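PDB 6A2F: alanine racemase, biosynthetic, which is a pyridoxal phosphate-dependent enzyme of the alanine racemase family, with an N-terminal TIM-barrel domain and a C-terminal domain rich in beta strands. Local coordinates for residues A[271-276]-A[298-303]. Numbering follows the deposited sequence.
Sequences CGYADG and GRVSMD. With DLY (D-lysine), chain D.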
loop_
_atom_site.group_PDB
_atom_site.type_symbol
_atom_site.label_atom_id
_atom_site.label_comp_id
_atom_site.label_asym_id
_atom_site.label_seq_id
_atom_site.Cartn_x
_atom_site.Cartn_y
_atom_site.Cartn_z
ATOM N N CYS A 271 1.786 13.711 3.090
ATOM C CA CYS A 271 1.507 12.443 2.412
ATOM C C CYS A 271 2.807 11.684 2.215
ATOM O O CYS A 271 3.801 12.263 1.792
ATOM C CB CYS A 271 0.823 12.671 1.058
ATOM S SG CYS A 271 0.367 11.146 0.192
ATOM N N GLY A 272 2.797 10.393 2.527
ATOM C CA GLY A 272 3.980 9.548 2.374
ATOM C C GLY A 272 3.630 8.133 1.973
ATOM O O GLY A 272 2.461 7.824 1.731
ATOM N N TYR A 273 4.635 7.260 1.917
ATOM C CA TYR A 273 4.422 5.906 1.391
ATOM C C TYR A 273 3.494 5.018 2.227
ATOM O O TYR A 273 2.906 4.076 1.698
ATOM C CB TYR A 273 5.736 5.188 1.025
ATOM C CG TYR A 273 6.739 4.991 2.139
ATOM C CD1 TYR A 273 6.535 4.039 3.139
ATOM C CD2 TYR A 273 7.922 5.732 2.171
ATOM C CE1 TYR A 273 7.465 3.855 4.152
ATOM C CE2 TYR A 273 8.862 5.547 3.176
ATOM C CZ TYR A 273 8.627 4.611 4.162
ATOM O OH TYR A 273 9.557 4.435 5.161
ATOM N N ALA A 274 3.347 5.331 3.514
ATOM C CA ALA A 274 2.389 4.623 4.366
ATOM C C ALA A 274 0.940 5.040 4.096
ATOM O O ALA A 274 0.008 4.377 4.542
ATOM C CB ALA A 274 2.733 4.812 5.833
ATOM N N ASP A 275 0.757 6.143 3.377
ATOM C CA ASP A 275 -0.570 6.554 2.930
ATOM C C ASP A 275 -0.939 5.864 1.614
ATOM O O ASP A 275 -2.093 5.893 1.192
ATOM C CB ASP A 275 -0.638 8.071 2.780
ATOM C CG ASP A 275 -0.269 8.803 4.062
ATOM O OD1 ASP A 275 -0.938 8.577 5.102
ATOM O OD2 ASP A 275 0.686 9.614 4.025
ATOM N N GLY A 276 0.047 5.236 0.980
ATOM C CA GLY A 276 -0.159 4.556 -0.292
ATOM C C GLY A 276 0.709 5.096 -1.416
ATOM O O GLY A 276 0.821 4.468 -2.474
ATOM N N GLY A 298 13.475 14.968 -3.573
ATOM C CA GLY A 298 13.953 14.139 -2.470
ATOM C C GLY A 298 13.151 12.864 -2.312
ATOM O O GLY A 298 12.056 12.747 -2.861
ATOM N N ARG A 299 13.704 11.907 -1.566
ATOM C CA ARG A 299 13.025 10.643 -1.286
ATOM C C ARG A 299 11.719 10.881 -0.542
ATOM O O ARG A 299 11.660 11.686 0.385
ATOM C CB ARG A 299 13.900 9.712 -0.437
ATOM C CG ARG A 299 15.089 9.081 -1.148
ATOM C CD ARG A 299 15.460 7.761 -0.479
ATOM N NE ARG A 299 16.817 7.294 -0.773
ATOM C CZ ARG A 299 17.214 6.796 -1.948
ATOM N NH1 ARG A 299 16.369 6.717 -2.979
ATOM N NH2 ARG A 299 18.473 6.390 -2.101
ATOM N N VAL A 300 10.674 10.180 -0.967
ATOM C CA VAL A 300 9.428 10.120 -0.220
ATOM C C VAL A 300 9.695 9.330 1.065
ATOM O O VAL A 300 10.345 8.279 1.037
ATOM C CB VAL A 300 8.306 9.452 -1.056
ATOM C CG1 VAL A 300 7.006 9.357 -0.271
ATOM C CG2 VAL A 300 8.075 10.218 -2.354
ATOM N N SER A 301 9.224 9.851 2.190
ATOM C CA SER A 301 9.316 9.126 3.448
ATOM C C SER A 301 7.941 8.567 3.854
ATOM O O SER A 301 6.988 8.632 3.069
ATOM C CB SER A 301 9.935 10.005 4.530
ATOM O OG SER A 301 9.081 11.068 4.892
ATOM N N MET A 302 7.849 7.998 5.054
ATOM C CA MET A 302 6.644 7.283 5.487
ATOM C C MET A 302 5.390 8.162 5.539
ATOM O O MET A 302 4.319 7.755 5.084
ATOM C CB MET A 302 6.888 6.612 6.844
ATOM C CG MET A 302 5.783 5.681 7.317
ATOM S SD MET A 302 6.251 4.656 8.725
ATOM C CE MET A 302 7.369 3.511 7.919
ATOM N N ASP A 303 5.514 9.333 6.136
ATOM C CA ASP A 303 4.380 10.220 6.257
ATOM C C ASP A 303 4.532 11.530 5.506
ATOM O O ASP A 303 3.605 12.325 5.472
ATOM C CB ASP A 303 4.122 10.501 7.739
ATOM C CG ASP A 303 4.162 9.249 8.582
ATOM O OD1 ASP A 303 3.161 8.523 8.599
ATOM O OD2 ASP A 303 5.187 8.989 9.232
HETATM N N DLY D . 10.766 11.541 8.136
HETATM C CA DLY D . 10.041 10.287 8.512
HETATM C C DLY D . 8.551 10.436 8.320
HETATM O O DLY D . 7.781 10.388 9.278
HETATM C CB DLY D . 10.564 9.138 7.656
HETATM C CG DLY D . 10.629 7.804 8.394
HETATM C CD DLY D . 10.413 6.641 7.433
HETATM C CE DLY D . 11.696 6.247 6.710
HETATM N NZ DLY D . 11.442 6.271 5.285
HETATM O OXT DLY D . 8.042 10.608 7.210
#
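Tyr273 has its CG between its own backbone N and carbonyl carbon (chi1 60°), and Met302 has its CG anti to its backbone N (chi1 -172°). The first torsion lays the Tyr273 ring across the backbone of Met302. The second sends Met302 CG between the Tyr273 ring and Ala274 CB. Residues 272-275 form a type I beta turn in the C-terminal domain of this alanine racemase. Residues 298-303 are a loop between strands 292-296 and 305-308. Met302 CA sits 3.6 Å from the Tyr273 ring centroid and 11° off the normal, a CH-pi contact over one face. Val300 O lies at the ring edge. Met302 CG touches Ala274 CB at 3.5 Å, and the chain, bent at its third torsion, brings Met302 CE beside the phenol end of the ring.

Two backbone bonds lock turn and loop together. Tyr273 N donates to Ser301 O at 3.0 Å. Ala274 N donates to Met302 O at 3.0 Å.

The contact also lines a pocket that holds D-lysine. The ligand NZ approaches the edge of the Tyr273 ring and donates to Tyr273 OH at 2.6 Å. At the other end, OXT is gripped twice: by Ser301 OG at 2.6 Å and by Asp303 N at 3.0 Å. These bonds hold NZ and one carboxylate oxygen of the ligand. Arg130 of the second subunit bonds to Ser301 OG, and Tyr342 of that subunit packs on Tyr273. The pocket is therefore shared across the dimer interface.

Asp303 and Asp275 both form salt bridges with Arg351, which probably eases the closeness of the two acids. Asp275 also braces its own turn: Gly272 N donates to its OD2 at 2.7 Å, on the anti lone pair.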